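Local coordinates for glycosyl hydrolase family 26 (PDB 4ZXO), which probably hydrolyses the beta-mannan backbone of galactomannan as a family 26 beta-mannanase built on a TIM barrel, at residues G175-R189 / Y219-V231. Sequence-based numbering, arbitrary orientation. Where two conformers were deposited one is given.
Sequences GKDLCSSEQYKTLWR and YLERYPGDDIIDV. With PO4 (phosphate ion), chain C.
The guanidinium of R222 lies sandwiched between K176 and the start of helix 181-197: K176 CD sits over one face, 3.4 Å from R222 CZ, while S180 C and S181 N back the opposite face. In the guanidinium plane, NH1 and NH2 close end-on upon a single acceptor, C179 O, each at 3.0 Å; both bonds are bent, with N-H...O angles near 140°. NE, at another edge, makes a salt bridge to E221 OE1 at 3.3 Å, so three nitrogens fix the group's rotation. R222 gets this far because its chain runs extended from CG to NE (chi2 -172°, chi3 172°).

The indole of W188 takes P224 and I229 on one face: P224 CG stands 3.9 Å from the centroid of the five-membered ring, and I229 CD1 3.7 Å from that of the six-membered ring, both CH-pi contacts. In the indole plane, W188 NE1 donates to Y184 OH (2.9 Å), whose hydroxyl also bonds W164 O. At the edge of the Y184 ring lies R222 O, 3.4 Å from CD2. In one of its two deposited conformers, S181 OG donates to E221 O from above the carbonyl plane, and a water links that same oxygen to K185 NZ. Farther along, I228 CD1 packs on R189 CG.

Helix 181-197, begun by the S180-Q183 capping box, is thus clasped to the alpha-beta loop between helix 216-219 and strand 231-235 of the TIM barrel. Strand 203-207 packs against both, L205 touching W188 and I228; Y184 stacks on H167, and helix 121-125 meets C179, Q183 and L187.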
loop_
_atom_site.group_PDB
_atom_site.type_symbol
_atom_site.label_atom_id
_atom_site.label_comp_id
_atom_site.label_asym_id
_atom_site.label_seq_id
_atom_site.Cartn_x
_atom_site.Cartn_y
_atom_site.Cartn_z
ATOM N N GLY A 175 -1.171 -17.058 1.719
ATOM C CA GLY A 175 0.207 -17.056 2.183
ATOM C C GLY A 175 1.033 -18.313 1.849
ATOM O O GLY A 175 0.537 -19.272 1.201
ATOM N N LYS A 176 2.268 -18.319 2.330
ATOM C CA LYS A 176 3.294 -19.254 1.805
ATOM C C LYS A 176 2.916 -20.737 1.979
ATOM O O LYS A 176 3.061 -21.564 1.037
ATOM C CB LYS A 176 4.633 -18.943 2.490
ATOM C CG LYS A 176 5.769 -19.789 2.050
ATOM C CD LYS A 176 6.140 -19.492 0.681
ATOM C CE LYS A 176 7.633 -19.984 0.384
ATOM N NZ LYS A 176 7.887 -21.451 0.644
ATOM N N ASP A 177 2.418 -21.068 3.173
ATOM C CA ASP A 177 2.076 -22.463 3.483
ATOM C C ASP A 177 0.706 -22.869 2.937
ATOM O O ASP A 177 0.286 -24.012 3.134
ATOM C CB ASP A 177 2.110 -22.706 4.981
ATOM C CG ASP A 177 3.491 -22.676 5.543
ATOM O OD1 ASP A 177 4.484 -22.619 4.774
ATOM O OD2 ASP A 177 3.620 -22.714 6.792
ATOM N N LEU A 178 0.020 -21.953 2.247
ATOM C CA LEU A 178 -1.356 -22.203 1.854
ATOM C C LEU A 178 -1.516 -22.378 0.379
ATOM O O LEU A 178 -2.638 -22.543 -0.102
ATOM C CB LEU A 178 -2.239 -21.063 2.345
ATOM C CG LEU A 178 -2.264 -21.165 3.878
ATOM C CD1 LEU A 178 -1.266 -20.192 4.534
ATOM C CD2 LEU A 178 -3.658 -21.144 4.449
ATOM N N CYS A 179 -0.409 -22.325 -0.367
ATOM C CA CYS A 179 -0.494 -22.518 -1.823
ATOM C C CYS A 179 0.895 -22.664 -2.382
ATOM O O CYS A 179 1.867 -22.320 -1.703
ATOM C CB CYS A 179 -1.225 -21.334 -2.520
ATOM S SG CYS A 179 -0.406 -19.686 -2.279
ATOM N N SER A 180 0.993 -23.150 -3.606
ATOM C CA SER A 180 2.297 -23.239 -4.290
ATOM C C SER A 180 2.672 -21.912 -4.916
ATOM O O SER A 180 1.825 -21.004 -5.058
ATOM C CB SER A 180 2.249 -24.309 -5.379
ATOM O OG SER A 180 1.434 -23.891 -6.471
ATOM N N SER A 181 3.927 -21.822 -5.319
ATOM C CA SER A 181 4.410 -20.636 -6.011
ATOM C C SER A 181 3.621 -20.378 -7.299
ATOM O O SER A 181 3.288 -19.240 -7.600
ATOM C CB SER A 181 5.895 -20.787 -6.316
ATOM O OG SER A 181 6.367 -19.665 -7.016
ATOM N N GLU A 182 3.320 -21.424 -8.060
ATOM C CA GLU A 182 2.593 -21.268 -9.301
ATOM C C GLU A 182 1.146 -20.893 -9.066
ATOM O O GLU A 182 0.598 -20.075 -9.822
ATOM C CB GLU A 182 2.673 -22.554 -10.142
ATOM C CG GLU A 182 4.037 -22.636 -10.836
ATOM C CD GLU A 182 4.482 -21.322 -11.594
ATOM O OE1 GLU A 182 3.704 -20.763 -12.417
ATOM O OE2 GLU A 182 5.635 -20.845 -11.343
ATOM N N GLN A 183 0.523 -21.492 -8.049
ATOM C CA GLN A 183 -0.829 -21.099 -7.699
ATOM C C GLN A 183 -0.897 -19.612 -7.312
ATOM O O GLN A 183 -1.801 -18.862 -7.736
ATOM C CB GLN A 183 -1.347 -21.950 -6.542
ATOM C CG GLN A 183 -1.726 -23.367 -7.012
ATOM C CD GLN A 183 -2.023 -24.307 -5.853
ATOM O OE1 GLN A 183 -1.509 -24.149 -4.730
ATOM N NE2 GLN A 183 -2.876 -25.273 -6.111
ATOM N N TYR A 184 0.054 -19.180 -6.470
ATOM C CA TYR A 184 0.091 -17.780 -6.052
ATOM C C TYR A 184 0.267 -16.843 -7.277
ATOM O O TYR A 184 -0.399 -15.789 -7.391
ATOM C CB TYR A 184 1.223 -17.569 -5.037
ATOM C CG TYR A 184 1.314 -16.134 -4.595
ATOM C CD1 TYR A 184 0.471 -15.599 -3.596
ATOM C CD2 TYR A 184 2.240 -15.275 -5.216
ATOM C CE1 TYR A 184 0.552 -14.226 -3.222
ATOM C CE2 TYR A 184 2.305 -13.937 -4.848
ATOM C CZ TYR A 184 1.477 -13.444 -3.836
ATOM O OH TYR A 184 1.583 -12.111 -3.547
ATOM N N LYS A 185 1.198 -17.202 -8.174
ATOM C CA LYS A 185 1.389 -16.362 -9.369
ATOM C C LYS A 185 0.122 -16.331 -10.178
ATOM O O LYS A 185 -0.160 -15.319 -10.792
ATOM C CB LYS A 185 2.548 -16.861 -10.250
ATOM C CG LYS A 185 3.913 -16.704 -9.573
ATOM C CD LYS A 185 5.014 -17.319 -10.401
ATOM C CE LYS A 185 6.267 -17.346 -9.606
ATOM N NZ LYS A 185 7.353 -18.087 -10.405
ATOM N N THR A 186 -0.646 -17.435 -10.199
ATOM C CA THR A 186 -1.912 -17.446 -10.939
ATOM C C THR A 186 -2.928 -16.478 -10.332
ATOM O O THR A 186 -3.687 -15.857 -11.088
ATOM C CB THR A 186 -2.498 -18.854 -10.987
ATOM O OG1 THR A 186 -1.530 -19.703 -11.603
ATOM C CG2 THR A 186 -3.796 -18.899 -11.807
ATOM N N LEU A 187 -2.919 -16.298 -9.007
ATOM C CA LEU A 187 -3.792 -15.264 -8.409
ATOM C C LEU A 187 -3.520 -13.915 -9.029
ATOM O O LEU A 187 -4.420 -13.175 -9.368
ATOM C CB LEU A 187 -3.584 -15.097 -6.911
ATOM C CG LEU A 187 -4.226 -16.136 -6.013
ATOM C CD1 LEU A 187 -3.825 -15.858 -4.578
ATOM C CD2 LEU A 187 -5.729 -16.145 -6.229
ATOM N N TRP A 188 -2.247 -13.592 -9.137
ATOM C CA TRP A 188 -1.856 -12.348 -9.743
ATOM C C TRP A 188 -2.249 -12.270 -11.199
ATOM O O TRP A 188 -2.770 -11.229 -11.631
ATOM C CB TRP A 188 -0.362 -12.167 -9.632
ATOM C CG TRP A 188 0.076 -11.559 -8.305
ATOM C CD1 TRP A 188 0.647 -12.197 -7.239
ATOM C CD2 TRP A 188 -0.024 -10.177 -7.945
ATOM N NE1 TRP A 188 0.925 -11.292 -6.240
ATOM C CE2 TRP A 188 0.550 -10.041 -6.658
ATOM C CE3 TRP A 188 -0.520 -9.030 -8.596
ATOM C CZ2 TRP A 188 0.613 -8.818 -5.992
ATOM C CZ3 TRP A 188 -0.430 -7.790 -7.930
ATOM C CH2 TRP A 188 0.134 -7.697 -6.651
ATOM N N ARG A 189 -2.048 -13.342 -11.960
ATOM C CA ARG A 189 -2.459 -13.306 -13.347
ATOM C C ARG A 189 -3.966 -13.146 -13.523
ATOM O O ARG A 189 -4.414 -12.353 -14.381
ATOM C CB ARG A 189 -1.959 -14.557 -14.048
ATOM C CG ARG A 189 -0.427 -14.504 -14.230
ATOM C CD ARG A 189 0.038 -15.400 -15.357
ATOM N NE ARG A 189 -0.417 -16.753 -15.113
ATOM C CZ ARG A 189 0.235 -17.684 -14.396
ATOM N NH1 ARG A 189 -0.347 -18.873 -14.270
ATOM N NH2 ARG A 189 1.457 -17.451 -13.869
ATOM N N TYR A 219 12.959 -13.306 -2.250
ATOM C CA TYR A 219 11.953 -12.280 -2.426
ATOM C C TYR A 219 11.174 -12.481 -3.690
ATOM O O TYR A 219 9.960 -12.246 -3.700
ATOM C CB TYR A 219 12.658 -10.895 -2.420
ATOM C CG TYR A 219 11.758 -9.703 -2.679
ATOM C CD1 TYR A 219 11.076 -9.069 -1.628
ATOM C CD2 TYR A 219 11.640 -9.179 -3.955
ATOM C CE1 TYR A 219 10.264 -7.954 -1.876
ATOM C CE2 TYR A 219 10.826 -8.099 -4.212
ATOM C CZ TYR A 219 10.132 -7.485 -3.180
ATOM O OH TYR A 219 9.323 -6.405 -3.443
ATOM N N LEU A 220 11.874 -12.877 -4.749
ATOM C CA LEU A 220 11.217 -13.046 -6.046
ATOM C C LEU A 220 10.683 -14.440 -6.319
ATOM O O LEU A 220 10.245 -14.699 -7.453
ATOM C CB LEU A 220 12.188 -12.675 -7.178
ATOM C CG LEU A 220 12.603 -11.193 -7.141
ATOM C CD1 LEU A 220 13.605 -10.920 -8.317
ATOM C CD2 LEU A 220 11.372 -10.300 -7.295
ATOM N N GLU A 221 10.787 -15.386 -5.374
ATOM C CA GLU A 221 10.370 -16.766 -5.662
ATOM C C GLU A 221 8.916 -16.833 -6.156
ATOM O O GLU A 221 8.591 -17.638 -7.019
ATOM C CB GLU A 221 10.512 -17.624 -4.396
ATOM C CG GLU A 221 10.273 -19.097 -4.648
ATOM C CD GLU A 221 9.336 -19.815 -3.691
ATOM O OE1 GLU A 221 8.527 -19.242 -2.906
ATOM O OE2 GLU A 221 9.440 -21.037 -3.718
ATOM N N ARG A 222 8.053 -15.978 -5.595
ATOM C CA ARG A 222 6.642 -15.993 -5.990
ATOM C C ARG A 222 6.232 -14.754 -6.815
ATOM O O ARG A 222 5.023 -14.349 -6.847
ATOM C CB ARG A 222 5.759 -16.121 -4.734
ATOM C CG ARG A 222 5.944 -17.463 -4.094
ATOM C CD ARG A 222 4.993 -17.786 -2.956
ATOM N NE ARG A 222 5.252 -19.199 -2.636
ATOM C CZ ARG A 222 4.340 -20.050 -2.172
ATOM N NH1 ARG A 222 3.084 -19.631 -1.929
ATOM N NH2 ARG A 222 4.682 -21.339 -1.970
ATOM N N TYR A 223 7.216 -14.148 -7.451
ATOM C CA TYR A 223 6.992 -12.944 -8.242
ATOM C C TYR A 223 6.321 -13.292 -9.568
ATOM O O TYR A 223 6.856 -14.123 -10.325
ATOM C CB TYR A 223 8.352 -12.287 -8.499
ATOM C CG TYR A 223 8.340 -10.997 -9.258
ATOM C CD1 TYR A 223 7.867 -9.820 -8.712
ATOM C CD2 TYR A 223 8.921 -10.928 -10.511
ATOM C CE1 TYR A 223 7.874 -8.666 -9.408
ATOM C CE2 TYR A 223 8.991 -9.729 -11.221
ATOM C CZ TYR A 223 8.466 -8.602 -10.659
ATOM O OH TYR A 223 8.558 -7.428 -11.388
ATOM N N PRO A 224 5.174 -12.629 -9.870
ATOM C CA PRO A 224 4.413 -13.025 -11.062
ATOM C C PRO A 224 4.951 -12.404 -12.361
ATOM O O PRO A 224 4.456 -12.726 -13.432
ATOM C CB PRO A 224 2.996 -12.526 -10.751
ATOM C CG PRO A 224 3.267 -11.245 -9.891
ATOM C CD PRO A 224 4.435 -11.669 -9.008
ATOM N N GLY A 225 5.949 -11.541 -12.287
ATOM C CA GLY A 225 6.587 -11.081 -13.504
ATOM C C GLY A 225 6.563 -9.578 -13.752
ATOM O O GLY A 225 5.695 -8.838 -13.251
ATOM N N ASP A 226 7.555 -9.144 -14.521
ATOM C CA ASP A 226 7.739 -7.729 -14.812
ATOM C C ASP A 226 6.605 -7.120 -15.600
ATOM O O ASP A 226 6.433 -5.881 -15.621
ATOM C CB ASP A 226 9.044 -7.521 -15.579
ATOM C CG ASP A 226 10.249 -7.757 -14.724
ATOM O OD1 ASP A 226 10.187 -7.650 -13.487
ATOM O OD2 ASP A 226 11.313 -7.992 -15.305
ATOM N N ASP A 227 5.877 -7.964 -16.316
ATOM C CA ASP A 227 4.753 -7.492 -17.122
ATOM C C ASP A 227 3.466 -7.271 -16.281
ATOM O O ASP A 227 2.443 -6.768 -16.783
ATOM C CB ASP A 227 4.476 -8.516 -18.234
ATOM C CG ASP A 227 4.131 -9.905 -17.688
ATOM O OD1 ASP A 227 4.693 -10.349 -16.649
ATOM O OD2 ASP A 227 3.287 -10.564 -18.325
ATOM N N ILE A 228 3.511 -7.675 -15.011
ATOM C CA ILE A 228 2.362 -7.525 -14.117
ATOM C C ILE A 228 2.664 -6.488 -13.039
ATOM O O ILE A 228 1.836 -5.617 -12.757
ATOM C CB ILE A 228 1.993 -8.902 -13.480
ATOM C CG1 ILE A 228 1.413 -9.810 -14.579
ATOM C CG2 ILE A 228 1.000 -8.737 -12.349
ATOM C CD1 ILE A 228 1.198 -11.227 -14.145
ATOM N N ILE A 229 3.843 -6.589 -12.422
ATOM C CA ILE A 229 4.163 -5.772 -11.250
ATOM C C ILE A 229 4.807 -4.466 -11.695
ATOM O O ILE A 229 5.653 -4.447 -12.585
ATOM C CB ILE A 229 5.109 -6.514 -10.288
ATOM C CG1 ILE A 229 4.420 -7.804 -9.739
ATOM C CG2 ILE A 229 5.521 -5.580 -9.123
ATOM C CD1 ILE A 229 3.072 -7.510 -8.957
ATOM N N ASP A 230 4.387 -3.377 -11.074
ATOM C CA ASP A 230 4.969 -2.043 -11.324
ATOM C C ASP A 230 5.832 -1.516 -10.175
ATOM O O ASP A 230 6.734 -0.710 -10.417
ATOM C CB ASP A 230 3.849 -1.031 -11.588
ATOM C CG ASP A 230 3.023 -1.440 -12.738
ATOM O OD1 ASP A 230 3.578 -1.517 -13.845
ATOM O OD2 ASP A 230 1.843 -1.736 -12.577
ATOM N N VAL A 231 5.544 -1.935 -8.935
ATOM C CA VAL A 231 6.243 -1.384 -7.759
ATOM C C VAL A 231 6.674 -2.540 -6.877
ATOM O O VAL A 231 5.849 -3.413 -6.564
ATOM C CB VAL A 231 5.325 -0.463 -6.937
ATOM C CG1 VAL A 231 6.047 0.014 -5.634
ATOM C CG2 VAL A 231 4.809 0.700 -7.822
HETATM P P PO4 C . -3.451 -27.938 -2.888
HETATM O O1 PO4 C . -2.081 -28.034 -2.295
HETATM O O2 PO4 C . -3.337 -27.546 -4.321
HETATM O O3 PO4 C . -4.109 -29.359 -2.833
HETATM O O4 PO4 C . -4.193 -26.963 -2.018
HETATM O O HOH W 1 10.369 -21.592 -0.865
HETATM O O HOH W 2 9.871 -19.132 -8.667
HETATM O O HOH W 3 3.199 -15.557 -13.689
#